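Local atomic coordinates of eukaryotic translation initiation factor 2A (Schizosaccharomyces pombe, PDB entry 3WJ9), a protein that probably directs methionyl-tRNAi to 40S ribosomal subunits in a codon-dependent manner, early in protein synthesis from a small number of specific mRNAs. Residues Q3-F7 / V18-Y24; K221-L225 / W276-S280; F317-Y323 / F361-Q366; S365-T370 / S382-I388. All coordinates share one frame; numbering follows the deposited sequence.

In the fold
The chain is the beta-propeller part of a longer protein. Nine antiparallel sheets form its blades. Contact 1 comes first along the chain, and contacts 2, 3 and 4 follow in series. Contact 1 lies in the hairpin of strands 6-11 and 15-19, which shares a sheet with strand 401-406, so both chain ends build one blade and close the ring. Contact 2 joins a strand end and loop of one blade to a turn of the next; contact 3 joins turns of successive blades. Their centres are 14 Å apart, and Ser321 meets Asn277 between them. Contact 4 lies within the WD 4 blade. It shares Ser365 and Gln366 with contact 3 and packs against contact 1 through Ser5 and Phe7.

Contact 1. Residues Q3-F7 / V18-Y24; sequences QKSQF and VNASENY
Phe7 and Val18 form an antiparallel hydrogen-bonded pair. Phe7 N donates to Val18 O, and Val18 N returns a bond to Phe7 O at 2.8 Å. Where the strands end, Ala20 N still reaches Ser5 O at 3.3 Å, coming in above the carbonyl plane. Ser5 itself centres an inverse gamma turn.

The apolar contact lies beside this pair. Val18 CB sits over one face of the Phe7 ring, 3.8 Å from the ring centroid. Phe7 CG lies between its own N and carbonyl carbon (chi1 63°), which lays the ring alongside Val18. Tyr24 CD2 meets the Phe7 edge.

Polar side chains gather on the Gln6 and Asn19 face. Gln6 NE2 makes a weak bond to Asn19 OD1 at 3.0 Å. Its stronger partner is Thr62 O. Lys4 lays CD against Asn19 OD1 and forms a weak salt bridge from NZ to Glu22 OE2, 3.4 Å. Glu63 is a long, weak second partner of Lys4 NZ. With an alanine here, the Glu22 carboxylate would probably lose this charge partner and Asn19 OD1 the methylene chain beside it.

The hairpin of strands 6-11 and 15-19 pairs with strand 401-406 in one blade. Gln6 OE1 bonds Tyr42 of the next blade, and Tyr24 stacks on Phe394 of the preceding one.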
loop_
_atom_site.group_PDB
_atom_site.type_symbol
_atom_site.label_atom_id
_atom_site.label_comp_id
_atom_site.label_asym_id
_atom_site.label_seq_id
_atom_site.Cartn_x
_atom_site.Cartn_y
_atom_site.Cartn_z
ATOM N N GLN A 3 -4.660 -23.074 2.964
ATOM C CA GLN A 3 -5.958 -23.552 3.411
ATOM C C GLN A 3 -7.034 -23.185 2.395
ATOM O O GLN A 3 -7.239 -23.879 1.402
ATOM C CB GLN A 3 -6.310 -22.965 4.781
ATOM C CG GLN A 3 -5.682 -21.608 5.061
ATOM C CD GLN A 3 -5.811 -21.177 6.506
ATOM O OE1 GLN A 3 -6.652 -21.684 7.248
ATOM N NE2 GLN A 3 -4.982 -20.221 6.911
ATOM N N LYS A 4 -7.737 -22.097 2.675
ATOM C CA LYS A 4 -8.703 -21.530 1.749
ATOM C C LYS A 4 -8.107 -20.316 1.040
ATOM O O LYS A 4 -7.466 -19.473 1.663
ATOM C CB LYS A 4 -9.982 -21.150 2.498
ATOM C CG LYS A 4 -9.731 -20.231 3.682
ATOM C CD LYS A 4 -10.998 -19.919 4.457
ATOM C CE LYS A 4 -11.510 -21.133 5.210
ATOM N NZ LYS A 4 -12.700 -20.800 6.042
ATOM N N SER A 5 -8.302 -20.232 -0.271
ATOM C CA SER A 5 -7.798 -19.092 -1.030
ATOM C C SER A 5 -8.822 -17.958 -1.032
ATOM O O SER A 5 -9.456 -17.692 -2.050
ATOM C CB SER A 5 -7.456 -19.504 -2.465
ATOM O OG SER A 5 -6.676 -20.688 -2.493
ATOM N N GLN A 6 -8.977 -17.286 0.107
ATOM C CA GLN A 6 -10.047 -16.302 0.268
ATOM C C GLN A 6 -9.690 -14.934 -0.301
ATOM O O GLN A 6 -8.555 -14.472 -0.188
ATOM C CB GLN A 6 -10.428 -16.150 1.749
ATOM C CG GLN A 6 -11.619 -15.211 1.986
ATOM C CD GLN A 6 -11.915 -14.960 3.456
ATOM O OE1 GLN A 6 -12.315 -13.860 3.841
ATOM N NE2 GLN A 6 -11.732 -15.982 4.283
ATOM N N PHE A 7 -10.679 -14.301 -0.922
ATOM C CA PHE A 7 -10.581 -12.911 -1.340
ATOM C C PHE A 7 -11.876 -12.192 -0.980
ATOM O O PHE A 7 -12.879 -12.834 -0.672
ATOM C CB PHE A 7 -10.298 -12.804 -2.841
ATOM C CG PHE A 7 -11.392 -13.364 -3.708
ATOM C CD1 PHE A 7 -11.366 -14.691 -4.103
ATOM C CD2 PHE A 7 -12.435 -12.561 -4.143
ATOM C CE1 PHE A 7 -12.365 -15.212 -4.904
ATOM C CE2 PHE A 7 -13.438 -13.076 -4.943
ATOM C CZ PHE A 7 -13.400 -14.404 -5.326
ATOM N N VAL A 18 -15.086 -14.496 -0.173
ATOM C CA VAL A 18 -15.245 -15.685 -1.004
ATOM C C VAL A 18 -14.096 -16.665 -0.808
ATOM O O VAL A 18 -12.946 -16.350 -1.112
ATOM C CB VAL A 18 -15.336 -15.316 -2.504
ATOM C CG1 VAL A 18 -15.435 -16.564 -3.356
ATOM C CG2 VAL A 18 -16.520 -14.402 -2.767
ATOM N N ASN A 19 -14.406 -17.853 -0.296
ATOM C CA ASN A 19 -13.402 -18.898 -0.148
ATOM C C ASN A 19 -13.284 -19.704 -1.439
ATOM O O ASN A 19 -14.103 -20.584 -1.708
ATOM C CB ASN A 19 -13.742 -19.809 1.034
ATOM C CG ASN A 19 -13.596 -19.106 2.371
ATOM O OD1 ASN A 19 -12.755 -18.223 2.531
ATOM N ND2 ASN A 19 -14.416 -19.497 3.340
ATOM N N ALA A 20 -12.262 -19.394 -2.234
ATOM C CA ALA A 20 -12.094 -19.986 -3.559
ATOM C C ALA A 20 -11.838 -21.488 -3.498
ATOM O O ALA A 20 -12.116 -22.211 -4.456
ATOM C CB ALA A 20 -10.965 -19.291 -4.304
ATOM N N SER A 21 -11.300 -21.954 -2.375
ATOM C CA SER A 21 -11.078 -23.380 -2.171
ATOM C C SER A 21 -12.392 -24.086 -1.845
ATOM O O SER A 21 -12.485 -25.309 -1.921
ATOM C CB SER A 21 -10.071 -23.617 -1.046
ATOM O OG SER A 21 -10.700 -23.530 0.221
ATOM N N GLU A 22 -13.434 -23.324 -1.526
ATOM C CA GLU A 22 -14.699 -23.883 -1.019
ATOM C C GLU A 22 -15.863 -23.968 -2.022
ATOM O O GLU A 22 -17.024 -24.062 -1.630
ATOM C CB GLU A 22 -15.148 -23.130 0.236
ATOM C CG GLU A 22 -14.699 -23.781 1.534
ATOM C CD GLU A 22 -14.974 -22.918 2.749
ATOM O OE1 GLU A 22 -16.158 -22.640 3.028
ATOM O OE2 GLU A 22 -14.005 -22.521 3.428
ATOM N N ASN A 23 -15.540 -23.902 -3.307
ATOM C CA ASN A 23 -16.494 -23.640 -4.386
ATOM C C ASN A 23 -17.037 -22.215 -4.325
ATOM O O ASN A 23 -18.202 -21.961 -4.642
ATOM C CB ASN A 23 -17.642 -24.651 -4.353
ATOM C CG ASN A 23 -17.200 -26.046 -4.756
ATOM O OD1 ASN A 23 -17.787 -27.042 -4.333
ATOM N ND2 ASN A 23 -16.157 -26.123 -5.576
ATOM N N TYR A 24 -16.173 -21.303 -3.889
ATOM C CA TYR A 24 -16.435 -19.868 -3.892
ATOM C C TYR A 24 -17.631 -19.468 -3.037
ATOM O O TYR A 24 -18.497 -18.711 -3.472
ATOM C CB TYR A 24 -16.612 -19.382 -5.333
ATOM C CG TYR A 24 -15.359 -19.579 -6.150
ATOM C CD1 TYR A 24 -15.088 -20.799 -6.753
ATOM C CD2 TYR A 24 -14.428 -18.559 -6.290
ATOM C CE1 TYR A 24 -13.937 -20.995 -7.488
ATOM C CE2 TYR A 24 -13.271 -18.746 -7.022
ATOM C CZ TYR A 24 -13.033 -19.965 -7.622
ATOM O OH TYR A 24 -11.885 -20.157 -8.355
#

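Contact 2. Residues K221-L225 / W276-S280; sequences KWNAL and WNADS
Ser280 OG accepts a hydrogen bond from Leu225 N at 3.2 Å, with an angle of 154° at the hydrogen. The hydroxyl oxygen sits beside its own backbone N, anti to the carbonyl carbon (chi1 -52°), which turns it to Leu225 N. Ala224 CB packs against Ser280 OG, also at 3.2 Å. The CG of Leu225 lies a little farther off.

Asn223 lies between Ser280 and Trp276. Asn223 CB rests over the six-membered ring of Trp276, 3.7 Å from the centroid, in a CH-pi contact. Its amide is stacked on the indole, with the two planes 20° apart. Asn223 ND2 touches Ser280 CB at 3.3 Å, while OD1 is held by Ser228 N. The flat amide thus has an aromatic face on one flank and the serine on another.

The indole edge turns to the other strand. Trp276 NE1 donates to Lys221 O, though the modelled length is doubtfully short. Lys221 CB lies at the same edge, in the ring plane.

Residues 277-280 form a type I turn after strand 271-276, the first strand of its blade. Strand 220-222 opens the preceding blade. Trp276 also packs on Ser228 and Leu230 of strand 228-233, and so links the two blades.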
loop_
_atom_site.group_PDB
_atom_site.type_symbol
_atom_site.label_atom_id
_atom_site.label_comp_id
_atom_site.label_asym_id
_atom_site.label_seq_id
_atom_site.Cartn_x
_atom_site.Cartn_y
_atom_site.Cartn_z
ATOM N N LYS A 221 10.651 4.452 -0.534
ATOM C CA LYS A 221 10.357 3.039 -0.748
ATOM C C LYS A 221 11.294 2.126 0.038
ATOM O O LYS A 221 12.251 1.585 -0.516
ATOM C CB LYS A 221 10.434 2.700 -2.238
ATOM C CG LYS A 221 9.234 1.934 -2.765
ATOM C CD LYS A 221 8.359 2.817 -3.638
ATOM C CE LYS A 221 7.098 2.095 -4.072
ATOM N NZ LYS A 221 6.271 2.930 -4.983
ATOM N N TRP A 222 11.012 1.958 1.327
ATOM C CA TRP A 222 11.748 1.005 2.154
ATOM C C TRP A 222 11.482 -0.421 1.671
ATOM O O TRP A 222 10.498 -0.673 0.974
ATOM C CB TRP A 222 11.356 1.139 3.632
ATOM C CG TRP A 222 12.032 2.258 4.376
ATOM C CD1 TRP A 222 11.532 3.506 4.614
ATOM C CD2 TRP A 222 13.324 2.222 4.995
ATOM N NE1 TRP A 222 12.434 4.250 5.336
ATOM C CE2 TRP A 222 13.545 3.484 5.581
ATOM C CE3 TRP A 222 14.318 1.247 5.110
ATOM C CZ2 TRP A 222 14.715 3.797 6.267
ATOM C CZ3 TRP A 222 15.482 1.561 5.785
ATOM C CH2 TRP A 222 15.669 2.822 6.359
ATOM N N ASN A 223 12.361 -1.351 2.034
ATOM C CA ASN A 223 12.115 -2.764 1.769
ATOM C C ASN A 223 11.700 -3.476 3.053
ATOM O O ASN A 223 11.819 -2.907 4.139
ATOM C CB ASN A 223 13.348 -3.431 1.148
ATOM C CG ASN A 223 14.630 -3.130 1.903
ATOM O OD1 ASN A 223 14.827 -2.024 2.400
ATOM N ND2 ASN A 223 15.511 -4.121 1.990
ATOM N N ALA A 224 11.205 -4.707 2.920
ATOM C CA ALA A 224 10.718 -5.494 4.056
ATOM C C ALA A 224 11.710 -5.481 5.212
ATOM O O ALA A 224 11.326 -5.372 6.377
ATOM C CB ALA A 224 10.430 -6.924 3.624
ATOM N N LEU A 225 12.989 -5.586 4.876
ATOM C CA LEU A 225 14.051 -5.373 5.846
ATOM C C LEU A 225 14.395 -3.890 5.863
ATOM O O LEU A 225 14.844 -3.340 4.862
ATOM C CB LEU A 225 15.274 -6.224 5.503
ATOM C CG LEU A 225 14.972 -7.719 5.373
ATOM C CD1 LEU A 225 16.216 -8.508 4.990
ATOM C CD2 LEU A 225 14.365 -8.256 6.662
ATOM N N TRP A 276 10.165 -3.086 -4.844
ATOM C CA TRP A 276 11.123 -3.985 -4.208
ATOM C C TRP A 276 10.709 -5.437 -4.412
ATOM O O TRP A 276 9.648 -5.714 -4.965
ATOM C CB TRP A 276 11.234 -3.689 -2.708
ATOM C CG TRP A 276 12.045 -2.476 -2.372
ATOM C CD1 TRP A 276 11.583 -1.209 -2.178
ATOM C CD2 TRP A 276 13.463 -2.422 -2.178
ATOM N NE1 TRP A 276 12.626 -0.366 -1.880
ATOM C CE2 TRP A 276 13.790 -1.087 -1.873
ATOM C CE3 TRP A 276 14.487 -3.372 -2.234
ATOM C CZ2 TRP A 276 15.099 -0.679 -1.626
ATOM C CZ3 TRP A 276 15.784 -2.964 -1.988
ATOM C CH2 TRP A 276 16.078 -1.630 -1.688
ATOM N N ASN A 277 11.552 -6.363 -3.967
ATOM C CA ASN A 277 11.171 -7.771 -3.926
ATOM C C ASN A 277 10.833 -8.166 -2.497
ATOM O O ASN A 277 11.360 -7.587 -1.547
ATOM C CB ASN A 277 12.286 -8.662 -4.475
ATOM C CG ASN A 277 11.775 -9.998 -4.973
ATOM O OD1 ASN A 277 10.703 -10.454 -4.579
ATOM N ND2 ASN A 277 12.544 -10.634 -5.852
ATOM N N ALA A 278 9.951 -9.150 -2.349
ATOM C CA ALA A 278 9.499 -9.600 -1.035
ATOM C C ALA A 278 10.657 -10.036 -0.133
ATOM O O ALA A 278 10.632 -9.798 1.075
ATOM C CB ALA A 278 8.496 -10.733 -1.190
ATOM N N ASP A 279 11.672 -10.662 -0.723
ATOM C CA ASP A 279 12.840 -11.116 0.031
ATOM C C ASP A 279 13.836 -9.982 0.285
ATOM O O ASP A 279 14.902 -10.199 0.866
ATOM C CB ASP A 279 13.537 -12.267 -0.702
ATOM C CG ASP A 279 13.896 -11.922 -2.140
ATOM O OD1 ASP A 279 13.795 -10.737 -2.520
ATOM O OD2 ASP A 279 14.290 -12.839 -2.890
ATOM N N SER A 280 13.482 -8.783 -0.176
ATOM C CA SER A 280 14.309 -7.581 -0.038
ATOM C C SER A 280 15.676 -7.717 -0.709
ATOM O O SER A 280 16.566 -6.898 -0.483
ATOM C CB SER A 280 14.498 -7.223 1.439
ATOM O OG SER A 280 13.256 -7.157 2.113
#

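Contact 3. Residues F317-Y323 / F361-Q366; sequences FSPNSRY and FSPDSQ
With chi1 at -74°, Phe361 brings its ring to Ser318, and with chi1 at -45° Ser365 brings OG to Asn320 N. Each first torsion sets the outer atom beside the backbone N. Each segment holds a type I turn (318-321 and 362-365), in successive propeller blades of the WD 3 and WD 4 repeats. Both turns follow the first strand of their blade.

The Phe361 ring takes Ser318 CB over one face, 3.8 Å from its centroid. Pro319 CD packs against Phe361 CB at 3.5 Å, and Tyr323 CB approaches CE2. Trimming the ring to an alanine would probably cost Ser318 CB the aromatic face over it and Tyr323 CB its contact.

Within the 317-323 turn, Tyr323 N donates to Ser318 OG. Asn320 OD1 accepts from Arg322 N in an Asx turn, which holds the Asn320 side chain beside Ser365. Between the segments, Tyr323 CE2 lies 3.5 Å from Ser365 O. The direct polar link is a hydrogen bond from Asn320 N to Ser365 OG, 2.8 Å long with 133° at the hydrogen.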
loop_
_atom_site.group_PDB
_atom_site.type_symbol
_atom_site.label_atom_id
_atom_site.label_comp_id
_atom_site.label_asym_id
_atom_site.label_seq_id
_atom_site.Cartn_x
_atom_site.Cartn_y
_atom_site.Cartn_z
ATOM N N PHE A 317 6.265 -8.097 -7.982
ATOM C CA PHE A 317 6.968 -9.302 -7.558
ATOM C C PHE A 317 6.015 -10.235 -6.817
ATOM O O PHE A 317 5.138 -9.782 -6.081
ATOM C CB PHE A 317 8.163 -8.957 -6.665
ATOM C CG PHE A 317 9.326 -8.349 -7.403
ATOM C CD1 PHE A 317 9.359 -6.992 -7.674
ATOM C CD2 PHE A 317 10.387 -9.135 -7.819
ATOM C CE1 PHE A 317 10.427 -6.429 -8.343
ATOM C CE2 PHE A 317 11.460 -8.579 -8.492
ATOM C CZ PHE A 317 11.479 -7.224 -8.756
ATOM N N SER A 318 6.181 -11.538 -7.021
ATOM C CA SER A 318 5.398 -12.528 -6.289
ATOM C C SER A 318 5.845 -12.557 -4.832
ATOM O O SER A 318 7.013 -12.301 -4.540
ATOM C CB SER A 318 5.547 -13.915 -6.918
ATOM O OG SER A 318 6.893 -14.358 -6.864
ATOM N N PRO A 319 4.910 -12.845 -3.912
ATOM C CA PRO A 319 5.192 -12.955 -2.478
ATOM C C PRO A 319 6.341 -13.910 -2.161
ATOM O O PRO A 319 7.084 -13.676 -1.208
ATOM C CB PRO A 319 3.877 -13.488 -1.910
ATOM C CG PRO A 319 2.849 -12.937 -2.814
ATOM C CD PRO A 319 3.467 -12.950 -4.188
ATOM N N ASN A 320 6.486 -14.968 -2.953
ATOM C CA ASN A 320 7.553 -15.937 -2.730
ATOM C C ASN A 320 8.866 -15.500 -3.375
ATOM O O ASN A 320 9.844 -16.248 -3.373
ATOM C CB ASN A 320 7.140 -17.320 -3.248
ATOM C CG ASN A 320 7.078 -17.390 -4.766
ATOM O OD1 ASN A 320 6.988 -16.369 -5.448
ATOM N ND2 ASN A 320 7.120 -18.605 -5.300
ATOM N N SER A 321 8.866 -14.289 -3.930
ATOM C CA SER A 321 10.040 -13.707 -4.579
ATOM C C SER A 321 10.590 -14.559 -5.721
ATOM O O SER A 321 11.754 -14.418 -6.095
ATOM C CB SER A 321 11.151 -13.456 -3.555
ATOM O OG SER A 321 10.807 -12.402 -2.676
ATOM N N ARG A 322 9.760 -15.436 -6.276
ATOM C CA ARG A 322 10.192 -16.276 -7.385
ATOM C C ARG A 322 9.735 -15.710 -8.726
ATOM O O ARG A 322 10.492 -15.699 -9.695
ATOM C CB ARG A 322 9.671 -17.706 -7.225
ATOM C CG ARG A 322 10.142 -18.643 -8.329
ATOM C CD ARG A 322 9.367 -19.949 -8.347
ATOM N NE ARG A 322 9.789 -20.809 -9.451
ATOM C CZ ARG A 322 9.161 -21.921 -9.816
ATOM N NH1 ARG A 322 8.073 -22.315 -9.169
ATOM N NH2 ARG A 322 9.618 -22.639 -10.833
ATOM N N TYR A 323 8.493 -15.240 -8.773
ATOM C CA TYR A 323 7.897 -14.776 -10.021
ATOM C C TYR A 323 7.891 -13.258 -10.137
ATOM O O TYR A 323 7.771 -12.546 -9.141
ATOM C CB TYR A 323 6.470 -15.308 -10.155
ATOM C CG TYR A 323 6.360 -16.802 -9.968
ATOM C CD1 TYR A 323 6.923 -17.676 -10.886
ATOM C CD2 TYR A 323 5.689 -17.337 -8.877
ATOM C CE1 TYR A 323 6.829 -19.041 -10.722
ATOM C CE2 TYR A 323 5.586 -18.706 -8.705
ATOM C CZ TYR A 323 6.158 -19.552 -9.631
ATOM O OH TYR A 323 6.062 -20.914 -9.468
ATOM N N PHE A 361 -1.012 -11.191 -6.899
ATOM C CA PHE A 361 -0.741 -12.594 -6.621
ATOM C C PHE A 361 -1.527 -13.060 -5.403
ATOM O O PHE A 361 -1.794 -12.278 -4.490
ATOM C CB PHE A 361 0.751 -12.821 -6.378
ATOM C CG PHE A 361 1.593 -12.769 -7.617
ATOM C CD1 PHE A 361 2.057 -11.561 -8.110
ATOM C CD2 PHE A 361 1.942 -13.936 -8.276
ATOM C CE1 PHE A 361 2.841 -11.517 -9.248
ATOM C CE2 PHE A 361 2.725 -13.902 -9.412
ATOM C CZ PHE A 361 3.175 -12.690 -9.900
ATOM N N SER A 362 -1.896 -14.336 -5.394
ATOM C CA SER A 362 -2.418 -14.960 -4.189
ATOM C C SER A 362 -1.272 -15.038 -3.187
ATOM O O SER A 362 -0.108 -15.055 -3.590
ATOM C CB SER A 362 -2.985 -16.348 -4.492
ATOM O OG SER A 362 -1.972 -17.216 -4.967
ATOM N N PRO A 363 -1.591 -15.063 -1.881
ATOM C CA PRO A 363 -0.594 -15.172 -0.809
ATOM C C PRO A 363 0.497 -16.211 -1.069
ATOM O O PRO A 363 1.656 -15.980 -0.726
ATOM C CB PRO A 363 -1.442 -15.576 0.398
ATOM C CG PRO A 363 -2.740 -14.899 0.156
ATOM C CD PRO A 363 -2.953 -14.899 -1.339
ATOM N N ASP A 364 0.132 -17.332 -1.684
ATOM C CA ASP A 364 1.077 -18.417 -1.916
ATOM C C ASP A 364 1.775 -18.304 -3.270
ATOM O O ASP A 364 2.478 -19.226 -3.689
ATOM C CB ASP A 364 0.365 -19.768 -1.804
ATOM C CG ASP A 364 -0.708 -19.952 -2.858
ATOM O OD1 ASP A 364 -1.289 -18.941 -3.301
ATOM O OD2 ASP A 364 -0.975 -21.111 -3.240
ATOM N N SER A 365 1.563 -17.176 -3.945
ATOM C CA SER A 365 2.208 -16.868 -5.226
ATOM C C SER A 365 1.859 -17.852 -6.342
ATOM O O SER A 365 2.506 -17.859 -7.389
ATOM C CB SER A 365 3.732 -16.823 -5.064
ATOM O OG SER A 365 4.109 -16.102 -3.906
ATOM N N GLN A 366 0.840 -18.675 -6.124
ATOM C CA GLN A 366 0.490 -19.696 -7.102
ATOM C C GLN A 366 -0.642 -19.254 -8.013
ATOM O O GLN A 366 -0.751 -19.719 -9.146
ATOM C CB GLN A 366 0.113 -21.000 -6.401
ATOM C CG GLN A 366 1.231 -21.562 -5.544
ATOM C CD GLN A 366 2.554 -21.607 -6.283
ATOM O OE1 GLN A 366 2.624 -22.052 -7.429
ATOM N NE2 GLN A 366 3.609 -21.134 -5.632
#

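Contact 4. Residues S365-T370 / S382-I388; sequences SQFLLT and SIKIWHI
Trp386 and Thr370 cross at about a right angle on one face of the hairpin. Trp386 NE1 donates to Thr370 OG1 at 2.7 Å, with 169° at the hydrogen and the oxygen in the ring plane. Thr370 OG1 lies between its N and carbonyl carbon (chi1 62°), which brings it to the indole edge and puts CG2 beside NE1. Leu368 O lies at the same edge. On this face Leu368 CB also meets Trp386 CB at 4.1 Å, and Lys384 CE covers a face of the indole.

Leu369 and Ile385 pair on the opposite face, with Leu369 CG and Ile385 CG1 4.3 Å apart, and both pack on Trp406. At the open end of the hairpin, Phe367 and His387 run side by side with ring planes 79° apart.

The strands are antiparallel. Thr370 and Lys384 exchange backbone bonds, N to O, in both directions.

A tryptophan bonded to a threonine on the neighbouring strand resembles the Trp–Ser/Thr part of the WD-repeat tetrad. The bond satisfies a buried indole N-H and probably fixes the ring's rotation within the blade.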
loop_
_atom_site.group_PDB
_atom_site.type_symbol
_atom_site.label_atom_id
_atom_site.label_comp_id
_atom_site.label_asym_id
_atom_site.label_seq_id
_atom_site.Cartn_x
_atom_site.Cartn_y
_atom_site.Cartn_z
ATOM N N SER A 365 1.563 -17.176 -3.945
ATOM C CA SER A 365 2.208 -16.868 -5.226
ATOM C C SER A 365 1.859 -17.852 -6.342
ATOM O O SER A 365 2.506 -17.859 -7.389
ATOM C CB SER A 365 3.732 -16.823 -5.064
ATOM O OG SER A 365 4.109 -16.102 -3.906
ATOM N N GLN A 366 0.840 -18.675 -6.124
ATOM C CA GLN A 366 0.490 -19.696 -7.102
ATOM C C GLN A 366 -0.642 -19.254 -8.013
ATOM O O GLN A 366 -0.751 -19.719 -9.146
ATOM C CB GLN A 366 0.113 -21.000 -6.401
ATOM C CG GLN A 366 1.231 -21.562 -5.544
ATOM C CD GLN A 366 2.554 -21.607 -6.283
ATOM O OE1 GLN A 366 2.624 -22.052 -7.429
ATOM N NE2 GLN A 366 3.609 -21.134 -5.632
ATOM N N PHE A 367 -1.488 -18.359 -7.521
ATOM C CA PHE A 367 -2.600 -17.881 -8.328
ATOM C C PHE A 367 -2.439 -16.399 -8.641
ATOM O O PHE A 367 -1.504 -15.751 -8.168
ATOM C CB PHE A 367 -3.932 -18.137 -7.620
ATOM C CG PHE A 367 -4.124 -19.564 -7.175
ATOM C CD1 PHE A 367 -3.578 -20.617 -7.894
ATOM C CD2 PHE A 367 -4.860 -19.850 -6.039
ATOM C CE1 PHE A 367 -3.763 -21.924 -7.488
ATOM C CE2 PHE A 367 -5.046 -21.154 -5.627
ATOM C CZ PHE A 367 -4.498 -22.192 -6.351
ATOM N N LEU A 368 -3.354 -15.872 -9.447
ATOM C CA LEU A 368 -3.295 -14.477 -9.848
ATOM C C LEU A 368 -4.699 -13.923 -10.030
ATOM O O LEU A 368 -5.505 -14.489 -10.765
ATOM C CB LEU A 368 -2.490 -14.325 -11.140
ATOM C CG LEU A 368 -2.262 -12.900 -11.640
ATOM C CD1 LEU A 368 -1.442 -12.129 -10.621
ATOM C CD2 LEU A 368 -1.564 -12.909 -12.991
ATOM N N LEU A 369 -4.990 -12.819 -9.351
ATOM C CA LEU A 369 -6.288 -12.170 -9.480
ATOM C C LEU A 369 -6.165 -10.957 -10.394
ATOM O O LEU A 369 -5.173 -10.230 -10.341
ATOM C CB LEU A 369 -6.830 -11.762 -8.103
ATOM C CG LEU A 369 -8.299 -11.340 -7.958
ATOM C CD1 LEU A 369 -8.772 -11.568 -6.532
ATOM C CD2 LEU A 369 -8.518 -9.884 -8.346
ATOM N N THR A 370 -7.162 -10.759 -11.248
ATOM C CA THR A 370 -7.270 -9.533 -12.028
ATOM C C THR A 370 -8.701 -9.026 -11.933
ATOM O O THR A 370 -9.632 -9.810 -11.751
ATOM C CB THR A 370 -6.884 -9.738 -13.511
ATOM O OG1 THR A 370 -7.776 -10.675 -14.126
ATOM C CG2 THR A 370 -5.452 -10.240 -13.638
ATOM N N SER A 382 -15.434 -6.769 -13.734
ATOM C CA SER A 382 -15.363 -8.214 -13.543
ATOM C C SER A 382 -14.277 -8.662 -12.566
ATOM O O SER A 382 -13.461 -7.861 -12.105
ATOM C CB SER A 382 -15.139 -8.901 -14.892
ATOM O OG SER A 382 -13.858 -8.586 -15.412
ATOM N N ILE A 383 -14.294 -9.955 -12.248
ATOM C CA ILE A 383 -13.236 -10.601 -11.476
ATOM C C ILE A 383 -12.770 -11.855 -12.205
ATOM O O ILE A 383 -13.590 -12.629 -12.699
ATOM C CB ILE A 383 -13.700 -10.996 -10.055
ATOM C CG1 ILE A 383 -14.074 -9.764 -9.236
ATOM C CG2 ILE A 383 -12.610 -11.772 -9.330
ATOM C CD1 ILE A 383 -14.547 -10.093 -7.834
ATOM N N LYS A 384 -11.459 -12.057 -12.278
ATOM C CA LYS A 384 -10.918 -13.283 -12.850
ATOM C C LYS A 384 -9.691 -13.754 -12.074
ATOM O O LYS A 384 -8.737 -12.999 -11.891
ATOM C CB LYS A 384 -10.567 -13.085 -14.325
ATOM C CG LYS A 384 -10.112 -14.349 -15.026
ATOM C CD LYS A 384 -10.206 -14.198 -16.532
ATOM C CE LYS A 384 -9.744 -15.452 -17.246
ATOM N NZ LYS A 384 -9.715 -15.261 -18.722
ATOM N N ILE A 385 -9.730 -15.000 -11.612
ATOM C CA ILE A 385 -8.595 -15.603 -10.920
ATOM C C ILE A 385 -7.869 -16.558 -11.865
ATOM O O ILE A 385 -8.494 -17.407 -12.499
ATOM C CB ILE A 385 -9.027 -16.362 -9.640
ATOM C CG1 ILE A 385 -9.527 -15.389 -8.569
ATOM C CG2 ILE A 385 -7.873 -17.170 -9.078
ATOM C CD1 ILE A 385 -10.998 -15.051 -8.665
ATOM N N TRP A 386 -6.550 -16.410 -11.963
ATOM C CA TRP A 386 -5.749 -17.194 -12.900
ATOM C C TRP A 386 -4.771 -18.100 -12.172
ATOM O O TRP A 386 -4.321 -17.774 -11.076
ATOM C CB TRP A 386 -4.947 -16.288 -13.843
ATOM C CG TRP A 386 -5.673 -15.104 -14.404
ATOM C CD1 TRP A 386 -6.148 -14.026 -13.715
ATOM C CD2 TRP A 386 -5.959 -14.852 -15.785
ATOM N NE1 TRP A 386 -6.735 -13.133 -14.576
ATOM C CE2 TRP A 386 -6.630 -13.616 -15.856
ATOM C CE3 TRP A 386 -5.724 -15.558 -16.969
ATOM C CZ2 TRP A 386 -7.063 -13.068 -17.059
ATOM C CZ3 TRP A 386 -6.160 -15.016 -18.162
ATOM C CH2 TRP A 386 -6.822 -13.783 -18.199
ATOM N N HIS A 387 -4.422 -19.226 -12.784
ATOM C CA HIS A 387 -3.281 -19.997 -12.307
ATOM C C HIS A 387 -2.001 -19.267 -12.677
ATOM O O HIS A 387 -2.028 -18.318 -13.459
ATOM C CB HIS A 387 -3.273 -21.407 -12.892
ATOM C CG HIS A 387 -4.395 -22.268 -12.405
ATOM N ND1 HIS A 387 -5.660 -22.221 -12.950
ATOM C CD2 HIS A 387 -4.447 -23.186 -11.412
ATOM C CE1 HIS A 387 -6.439 -23.082 -12.321
ATOM N NE2 HIS A 387 -5.728 -23.679 -11.383
ATOM N N ILE A 388 -0.876 -19.708 -12.125
ATOM C CA ILE A 388 0.408 -19.108 -12.466
ATOM C C ILE A 388 0.862 -19.619 -13.831
ATOM O O ILE A 388 1.810 -19.100 -14.424
ATOM C CB ILE A 388 1.484 -19.412 -11.401
ATOM C CG1 ILE A 388 2.559 -18.323 -11.400
ATOM C CG2 ILE A 388 2.079 -20.799 -11.607
ATOM C CD1 ILE A 388 2.030 -16.960 -11.034
#